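Helicase-like protein (Bacteroides thetaiotaomicron, PDB 2FG1) is of unknown function but, as a macro domain protein, probably hydrolyses ADP-ribose from modified thymidine in DNA. Local coordinates at residues Ser120-Arg125 and Ala152-Asp157; Gln105-Val110 and Gln140-Glu145. All coordinates share one frame; numbering follows the deposited sequence.

Contact 1: Ser120-Arg125 and Ala152-Asp157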
ATOM      1  N   SER A 120       8.644   2.068   9.922  1.00 18.14           N
ATOM      2  CA  SER A 120       7.865   3.214   9.437  1.00 17.63           C
ATOM      3  C   SER A 120       7.251   2.861   8.089  1.00 17.77           C
ATOM      4  O   SER A 120       7.669   1.910   7.427  1.00 18.17           O
ATOM      5  CB  SER A 120       8.764   4.433   9.289  1.00 17.91           C
ATOM      6  OG  SER A 120       9.851   4.160   8.415  1.00 18.47           O
ATOM      7  N   VAL A 121       6.243   3.637   7.695  1.00 17.43           N
ATOM      8  CA  VAL A 121       5.487   3.410   6.460  1.00 17.63           C
ATOM      9  C   VAL A 121       5.766   4.503   5.437  1.00 17.44           C
ATOM     10  O   VAL A 121       5.877   5.688   5.781  1.00 17.44           O
ATOM     11  CB  VAL A 121       3.984   3.284   6.772  1.00 17.84           C
ATOM     12  CG1 VAL A 121       3.115   3.323   5.511  1.00 18.37           C
ATOM     13  CG2 VAL A 121       3.727   1.988   7.528  1.00 19.22           C
ATOM     14  N   HIS A 122       5.884   4.077   4.182  1.00 17.16           N
ATOM     15  CA  HIS A 122       6.239   4.935   3.065  1.00 17.02           C
ATOM     16  C   HIS A 122       5.306   4.608   1.919  1.00 17.25           C
ATOM     17  O   HIS A 122       5.137   3.436   1.580  1.00 17.77           O
ATOM     18  CB  HIS A 122       7.703   4.693   2.702  1.00 17.55           C
ATOM     19  CG  HIS A 122       8.615   5.006   3.839  1.00 16.78           C
ATOM     20  ND1 HIS A 122       9.232   6.228   3.973  1.00 17.27           N
ATOM     21  CD2 HIS A 122       8.904   4.301   4.958  1.00 17.66           C
ATOM     22  CE1 HIS A 122       9.912   6.245   5.107  1.00 17.64           C
ATOM     23  NE2 HIS A 122       9.722   5.091   5.726  1.00 17.56           N
HETATM   24  N   MSE A 123       4.683   5.621   1.324  1.00 17.14           N
HETATM   25  CA  MSE A 123       3.655   5.331   0.334  1.00 17.99           C
HETATM   26  C   MSE A 123       3.507   6.418  -0.695  1.00 17.86           C
HETATM   27  O   MSE A 123       3.764   7.580  -0.418  1.00 17.23           O
HETATM   28  CB  MSE A 123       2.307   5.111   1.027  1.00 17.90           C
HETATM   29  CG  MSE A 123       1.768   6.338   1.770  1.00 18.45           C
HETATM   30 SE   MSE A 123      -0.037   6.165   2.355  0.90 22.85          SE
HETATM   31  CE  MSE A 123       0.181   4.971   3.823  1.00 20.42           C
ATOM     32  N   PRO A 124       3.025   6.046  -1.895  1.00 18.23           N
ATOM     33  CA  PRO A 124       2.530   7.072  -2.813  1.00 18.92           C
ATOM     34  C   PRO A 124       1.157   7.563  -2.316  1.00 19.80           C
ATOM     35  O   PRO A 124       0.715   7.157  -1.226  1.00 19.67           O
ATOM     36  CB  PRO A 124       2.408   6.305  -4.136  1.00 19.40           C
ATOM     37  CG  PRO A 124       2.025   4.907  -3.689  1.00 18.99           C
ATOM     38  CD  PRO A 124       2.835   4.676  -2.422  1.00 18.79           C
ATOM     39  N   ARG A 125       0.502   8.438  -3.084  1.00 20.51           N
ATOM     40  CA  ARG A 125      -0.865   8.860  -2.748  0.50 21.12           C
ATOM     41  C   ARG A 125      -1.817   7.730  -3.106  1.00 21.40           C
ATOM     42  O   ARG A 125      -2.478   7.736  -4.147  1.00 21.86           O
ATOM     43  CB  ARG A 125      -1.275  10.143  -3.483  0.50 21.05           C
ATOM     44  CG  ARG A 125      -0.380  11.339  -3.226  0.50 21.09           C
ATOM     45  CD  ARG A 125      -0.987  12.628  -3.770  0.50 22.40           C
ATOM     46  NE  ARG A 125      -2.000  13.171  -2.867  0.50 26.07           N
ATOM     47  CZ  ARG A 125      -1.748  13.994  -1.849  0.50 25.43           C
ATOM     48  NH1 ARG A 125      -2.739  14.431  -1.097  0.50 26.12           N
ATOM     49  NH2 ARG A 125      -0.510  14.381  -1.575  0.50 25.04           N
ATOM     50  N   ALA A 152       5.244   6.178  12.061  1.00 17.71           N
ATOM     51  CA  ALA A 152       5.525   7.271  11.134  1.00 17.42           C
ATOM     52  C   ALA A 152       5.027   6.895   9.740  1.00 17.39           C
ATOM     53  O   ALA A 152       5.153   5.748   9.316  1.00 18.01           O
ATOM     54  CB  ALA A 152       7.016   7.590  11.115  1.00 17.58           C
ATOM     55  N   VAL A 153       4.444   7.869   9.040  1.00 17.11           N
ATOM     56  CA  VAL A 153       3.968   7.685   7.668  1.00 17.08           C
ATOM     57  C   VAL A 153       4.470   8.827   6.815  1.00 16.56           C
ATOM     58  O   VAL A 153       4.265   9.982   7.172  1.00 17.04           O
ATOM     59  CB  VAL A 153       2.420   7.660   7.589  1.00 17.06           C
ATOM     60  CG1 VAL A 153       1.953   7.517   6.145  1.00 19.40           C
ATOM     61  CG2 VAL A 153       1.843   6.532   8.441  1.00 18.79           C
ATOM     62  N   THR A 154       5.114   8.486   5.700  1.00 16.05           N
ATOM     63  CA  THR A 154       5.556   9.456   4.704  1.00 16.04           C
ATOM     64  C   THR A 154       4.847   9.184   3.387  1.00 16.04           C
ATOM     65  O   THR A 154       4.848   8.045   2.907  1.00 16.82           O
ATOM     66  CB  THR A 154       7.090   9.396   4.510  1.00 16.35           C
ATOM     67  OG1 THR A 154       7.722   9.578   5.787  1.00 17.28           O
ATOM     68  CG2 THR A 154       7.586  10.503   3.581  1.00 16.33           C
ATOM     69  N   VAL A 155       4.225  10.232   2.844  1.00 16.01           N
ATOM     70  CA  VAL A 155       3.538  10.181   1.552  1.00 16.24           C
ATOM     71  C   VAL A 155       4.403  10.952   0.564  1.00 16.43           C
ATOM     72  O   VAL A 155       4.823  12.081   0.846  1.00 16.67           O
ATOM     73  CB  VAL A 155       2.108  10.786   1.630  1.00 17.19           C
ATOM     74  CG1 VAL A 155       1.456  10.832   0.251  1.00 17.73           C
ATOM     75  CG2 VAL A 155       1.226   9.977   2.588  1.00 17.39           C
ATOM     76  N   TYR A 156       4.651  10.319  -0.584  1.00 16.22           N
ATOM     77  CA  TYR A 156       5.570  10.827  -1.594  1.00 17.13           C
ATOM     78  C   TYR A 156       4.788  11.360  -2.779  1.00 17.31           C
ATOM     79  O   TYR A 156       4.066  10.603  -3.426  1.00 18.57           O
ATOM     80  CB  TYR A 156       6.530   9.706  -2.047  1.00 16.87           C
ATOM     81  CG  TYR A 156       7.447   9.241  -0.941  1.00 16.65           C
ATOM     82  CD1 TYR A 156       8.774   9.637  -0.918  1.00 17.28           C
ATOM     83  CD2 TYR A 156       6.980   8.429   0.090  1.00 16.85           C
ATOM     84  CE1 TYR A 156       9.621   9.233   0.104  1.00 17.40           C
ATOM     85  CE2 TYR A 156       7.815   8.029   1.129  1.00 16.58           C
ATOM     86  CZ  TYR A 156       9.135   8.433   1.118  1.00 16.08           C
ATOM     87  OH  TYR A 156       9.976   8.056   2.138  1.00 17.15           O
ATOM     88  N   ASP A 157       4.923  12.658  -3.041  1.00 17.50           N
ATOM     89  CA  ASP A 157       4.242  13.332  -4.141  1.00 19.55           C
ATOM     90  C   ASP A 157       5.146  13.294  -5.370  1.00 21.60           C
ATOM     91  O   ASP A 157       6.310  13.717  -5.311  1.00 21.57           O
ATOM     92  CB  ASP A 157       3.953  14.806  -3.797  1.00 18.28           C
ATOM     93  CG  ASP A 157       2.889  14.992  -2.713  1.00 18.64           C
ATOM     94  OD1 ASP A 157       2.202  14.028  -2.317  1.00 21.27           O
ATOM     95  OD2 ASP A 157       2.757  16.147  -2.254  1.00 17.75           O
TER
HETATM   96  O   HOH W   1       7.611   7.308   7.409  1.00  9.76           O
HETATM   97  O   HOH W   2       2.045   9.845  -5.067  1.00 20.76           O

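Contact 2: Gln105-Val110 and Gln140-Glu145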
ATOM      1  N   GLN A 105      -8.835  -2.566   6.280  1.00 17.70           N
ATOM      2  CA  GLN A 105      -8.467  -3.903   6.762  1.00 18.32           C
ATOM      3  C   GLN A 105      -7.000  -4.200   6.459  1.00 17.76           C
ATOM      4  O   GLN A 105      -6.271  -4.721   7.314  1.00 17.52           O
ATOM      5  CB  GLN A 105      -9.387  -4.976   6.178  1.00 18.29           C
ATOM      6  CG  GLN A 105      -9.076  -6.389   6.684  1.00 20.51           C
ATOM      7  CD  GLN A 105     -10.085  -7.431   6.258  1.00 22.27           C
ATOM      8  OE1 GLN A 105     -10.712  -7.333   5.201  1.00 25.99           O
ATOM      9  NE2 GLN A 105     -10.266  -8.444   7.103  1.00 27.69           N
ATOM     10  N   CYS A 106      -6.554  -3.842   5.260  1.00 17.33           N
ATOM     11  CA  CYS A 106      -5.146  -4.001   4.917  1.00 17.60           C
ATOM     12  C   CYS A 106      -4.258  -3.228   5.880  1.00 17.76           C
ATOM     13  O   CYS A 106      -3.242  -3.743   6.353  1.00 18.06           O
ATOM     14  CB  CYS A 106      -4.878  -3.486   3.504  1.00 17.99           C
ATOM     15  SG  CYS A 106      -5.659  -4.396   2.149  1.00 18.24           S
ATOM     16  N   LEU A 107      -4.636  -1.981   6.173  1.00 17.58           N
ATOM     17  CA  LEU A 107      -3.837  -1.138   7.040  1.00 17.60           C
ATOM     18  C   LEU A 107      -3.816  -1.638   8.483  1.00 17.08           C
ATOM     19  O   LEU A 107      -2.814  -1.434   9.170  1.00 17.46           O
ATOM     20  CB  LEU A 107      -4.269   0.329   6.950  1.00 17.78           C
ATOM     21  CG  LEU A 107      -3.910   1.004   5.609  1.00 18.41           C
ATOM     22  CD1 LEU A 107      -4.605   2.366   5.483  1.00 19.29           C
ATOM     23  CD2 LEU A 107      -2.407   1.151   5.438  1.00 19.14           C
ATOM     24  N   LYS A 108      -4.878  -2.313   8.926  1.00 17.00           N
ATOM     25  CA  LYS A 108      -4.846  -2.957  10.245  1.00 17.02           C
ATOM     26  C   LYS A 108      -3.722  -4.007  10.296  1.00 17.34           C
ATOM     27  O   LYS A 108      -3.013  -4.130  11.305  1.00 17.32           O
ATOM     28  CB  LYS A 108      -6.187  -3.623  10.565  1.00 16.74           C
ATOM     29  CG  LYS A 108      -7.285  -2.681  11.072  1.00 17.26           C
ATOM     30  CD  LYS A 108      -8.506  -3.467  11.552  1.00 17.30           C
ATOM     31  CE  LYS A 108      -9.513  -2.606  12.296  1.00 20.22           C
ATOM     32  NZ  LYS A 108      -9.997  -1.451  11.514  1.00 20.19           N
ATOM     33  N   GLU A 109      -3.568  -4.762   9.212  1.00 17.34           N
ATOM     34  CA  GLU A 109      -2.509  -5.777   9.167  1.00 18.11           C
ATOM     35  C   GLU A 109      -1.126  -5.123   9.061  1.00 17.81           C
ATOM     36  O   GLU A 109      -0.163  -5.571   9.711  1.00 17.71           O
ATOM     37  CB  GLU A 109      -2.754  -6.799   8.049  1.00 18.63           C
ATOM     38  CG  GLU A 109      -1.800  -8.000   8.122  1.00 20.47           C
ATOM     39  CD  GLU A 109      -2.098  -9.083   7.110  1.00 20.98           C
ATOM     40  OE1 GLU A 109      -3.211  -9.109   6.550  1.00 22.93           O
ATOM     41  OE2 GLU A 109      -1.212  -9.938   6.884  1.00 22.59           O
ATOM     42  N   VAL A 110      -1.021  -4.052   8.273  1.00 17.64           N
ATOM     43  CA  VAL A 110       0.217  -3.290   8.203  1.00 18.16           C
ATOM     44  C   VAL A 110       0.580  -2.713   9.577  1.00 17.80           C
ATOM     45  O   VAL A 110       1.757  -2.693   9.949  1.00 18.16           O
ATOM     46  CB  VAL A 110       0.131  -2.180   7.139  1.00 17.98           C
ATOM     47  CG1 VAL A 110       1.336  -1.246   7.209  1.00 18.71           C
ATOM     48  CG2 VAL A 110       0.012  -2.817   5.742  1.00 19.56           C
ATOM     49  N   GLN A 140      -7.749  10.077   6.231  1.00 16.48           N
ATOM     50  CA  GLN A 140      -8.368   9.861   7.542  1.00 16.57           C
ATOM     51  C   GLN A 140      -8.166   8.408   7.992  1.00 16.67           C
ATOM     52  O   GLN A 140      -7.846   8.144   9.156  1.00 16.20           O
ATOM     53  CB  GLN A 140      -9.847  10.244   7.504  1.00 16.81           C
ATOM     54  CG  GLN A 140     -10.545  10.133   8.861  1.00 17.51           C
ATOM     55  CD  GLN A 140      -9.939  11.031   9.925  1.00 19.41           C
ATOM     56  OE1 GLN A 140      -9.607  12.186   9.665  1.00 21.71           O
ATOM     57  NE2 GLN A 140      -9.817  10.508  11.144  1.00 19.90           N
ATOM     58  N   ILE A 141      -8.323   7.466   7.073  1.00 16.37           N
ATOM     59  CA  ILE A 141      -8.087   6.057   7.383  1.00 17.31           C
ATOM     60  C   ILE A 141      -6.633   5.816   7.801  1.00 17.11           C
ATOM     61  O   ILE A 141      -6.366   5.106   8.789  1.00 17.37           O
ATOM     62  CB  ILE A 141      -8.462   5.150   6.194  1.00 17.44           C
ATOM     63  CG1 ILE A 141      -9.948   5.318   5.839  1.00 17.75           C
ATOM     64  CG2 ILE A 141      -8.143   3.686   6.507  1.00 18.32           C
ATOM     65  CD1 ILE A 141     -10.341   4.665   4.500  1.00 18.55           C
ATOM     66  N   ILE A 142      -5.693   6.411   7.071  1.00 16.69           N
ATOM     67  CA  ILE A 142      -4.275   6.300   7.375  1.00 17.29           C
ATOM     68  C   ILE A 142      -3.952   6.897   8.751  1.00 17.39           C
ATOM     69  O   ILE A 142      -3.190   6.297   9.534  1.00 18.11           O
ATOM     70  CB  ILE A 142      -3.450   6.972   6.262  1.00 17.42           C
ATOM     71  CG1 ILE A 142      -3.586   6.184   4.949  1.00 18.20           C
ATOM     72  CG2 ILE A 142      -1.979   7.090   6.674  1.00 18.46           C
ATOM     73  CD1 ILE A 142      -3.230   6.985   3.696  1.00 18.75           C
ATOM     74  N   LYS A 143      -4.522   8.059   9.061  1.00 17.13           N
ATOM     75  CA  LYS A 143      -4.320   8.675  10.368  1.00 18.09           C
ATOM     76  C   LYS A 143      -4.768   7.707  11.458  1.00 18.22           C
ATOM     77  O   LYS A 143      -4.041   7.463  12.424  1.00 19.43           O
ATOM     78  CB  LYS A 143      -5.111   9.977  10.481  1.00 18.28           C
ATOM     79  CG  LYS A 143      -4.519  11.167   9.754  1.00 19.70           C
ATOM     80  CD  LYS A 143      -5.469  12.353   9.857  1.00 20.62           C
ATOM     81  CE  LYS A 143      -4.955  13.539   9.068  1.00 20.98           C
ATOM     82  NZ  LYS A 143      -5.822  14.735   9.255  1.00 22.50           N
ATOM     83  N   GLU A 144      -5.971   7.163  11.311  1.00 16.69           N
ATOM     84  CA  GLU A 144      -6.537   6.307  12.337  1.00 16.57           C
ATOM     85  C   GLU A 144      -5.751   5.013  12.514  1.00 16.77           C
ATOM     86  O   GLU A 144      -5.501   4.592  13.648  1.00 17.62           O
ATOM     87  CB  GLU A 144      -7.984   5.996  11.997  1.00 16.20           C
ATOM     88  CG  GLU A 144      -8.870   7.214  12.069  1.00 16.32           C
ATOM     89  CD  GLU A 144     -10.243   6.958  11.506  1.00 18.03           C
ATOM     90  OE1 GLU A 144     -10.580   5.795  11.214  1.00 19.17           O
ATOM     91  OE2 GLU A 144     -10.997   7.937  11.360  1.00 19.82           O
ATOM     92  N   GLU A 145      -5.388   4.371  11.412  1.00 16.31           N
ATOM     93  CA  GLU A 145      -4.801   3.033  11.502  1.00 16.66           C
ATOM     94  C   GLU A 145      -3.307   3.023  11.771  1.00 17.60           C
ATOM     95  O   GLU A 145      -2.801   2.014  12.254  1.00 18.35           O
ATOM     96  CB  GLU A 145      -5.123   2.198  10.254  1.00 16.33           C
ATOM     97  CG  GLU A 145      -6.606   1.881  10.070  1.00 16.72           C
ATOM     98  CD  GLU A 145      -7.214   1.050  11.197  1.00 16.66           C
ATOM     99  OE1 GLU A 145      -6.464   0.505  12.043  1.00 17.99           O
ATOM    100  OE2 GLU A 145      -8.451   0.931  11.248  1.00 16.55           O
TER

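Contact 1: Ser120-Arg125 and Ala152-Asp157
The rings of His122 and Tyr156 meet rim to rim, their planes at 42° and neither lying over the other. Tyr156 OH sits at the imidazole edge, 2.7 Å from His122 ND1 in a hydrogen bond whose donor may be either atom, while Tyr156 CE2 lies in the imidazole plane. At the far nitrogen, His122 NE2 donates to Ser120 OG over 2.8 Å, so bonds at both nitrogens fix the ring's rotation. One imidazole face carries a water, offset toward the rim, that donates to Val121 O and is also bonded to Thr154 OG1. The Tyr156 ring has Met123 O at its edge, and its hydroxyl is bonded again to Ile17 N. Parallel strands 120-123 and 153-157, inclined by 13°, form the frame: Val121, Met123, Thr154 and Tyr156 donate their backbone N-H groups across it. The two strands are joined by a beta-alpha-beta crossover through helix 135-147 and are neighbours in the macro domain sheet. Toward that helix, selenomethionine Met123 sets CG 3.8 Å from Val155 CG2 and CE 3.9 Å from Val153 CG1. Less certainly, one of two modelled Arg125 conformers bends at chi3 (80°), its NH2 salt-bridged to Asp157 OD1 at 2.8 Å; OD1 lies in the guanidinium plane, NH2 tilted from the carboxylate plane on its syn side.

Contact 2: Gln105-Val110 and Gln140-Glu145
Glu145 meets helix 100-117 along its whole length, beginning at CB, which packs 3.9 Å from Leu107 CB. Its CG stays near the same Leu107 methylene, and the chain then folds at chi2 (-62°), carrying the carboxylate across the Lys108 chain. There CD lies 3.7 Å from Lys108 CG, and OE1 comes within 3.4 Å of that methylene. At the tip, OE2 accepts a salt-bridge hydrogen bond from Lys108 NZ at 2.9 Å, approached from above the carboxylate plane, 37° out of it. On the inner side, Leu107 CD1 is the apolar bridge, 3.9 Å from Ile141 CG2 and 4.0 Å from Ile142 CG1. The axes of the two segments approach to 9.9 Å and cross at -31°; both helices cover the same face of the macro domain sheet. Arg104 also pairs with OE2, and Lys149 with OE1. With an alanine in place of Glu145, Lys108 and Lys149 would probably lose this carboxylate, Arg104 would keep its bridge to Glu144, and a gap would open where CG and the carboxylate lie against Leu107 CB and Lys108 CG. With three basic groups around the carboxylate of a buried residue, the charged form of Glu145 is probably favoured, and the charged edge joins the helices where their apolar packing ends.

Contacts 1 and 2 have centres about 13 Å apart and form successive layers of the macro domain: contact 1 lies within the mixed sheet, contact 2 between two helices covering one of its faces. Along the chain their segments alternate, in the order 105-110, 120-125, 140-145, 152-157, so helix and strand are used in turn. The layers touch directly. Met123 SE lies 3.6 Å from Ile142 CD1, while Val153 CG1 and Val121 CG2 are each 4.0 Å from their partners, Ile142 CG2 and Val110 CG1 respectively. Val121, Met123 and Val153 of the sheet thus form one apolar layer with Val110 and Ile142 of the helices.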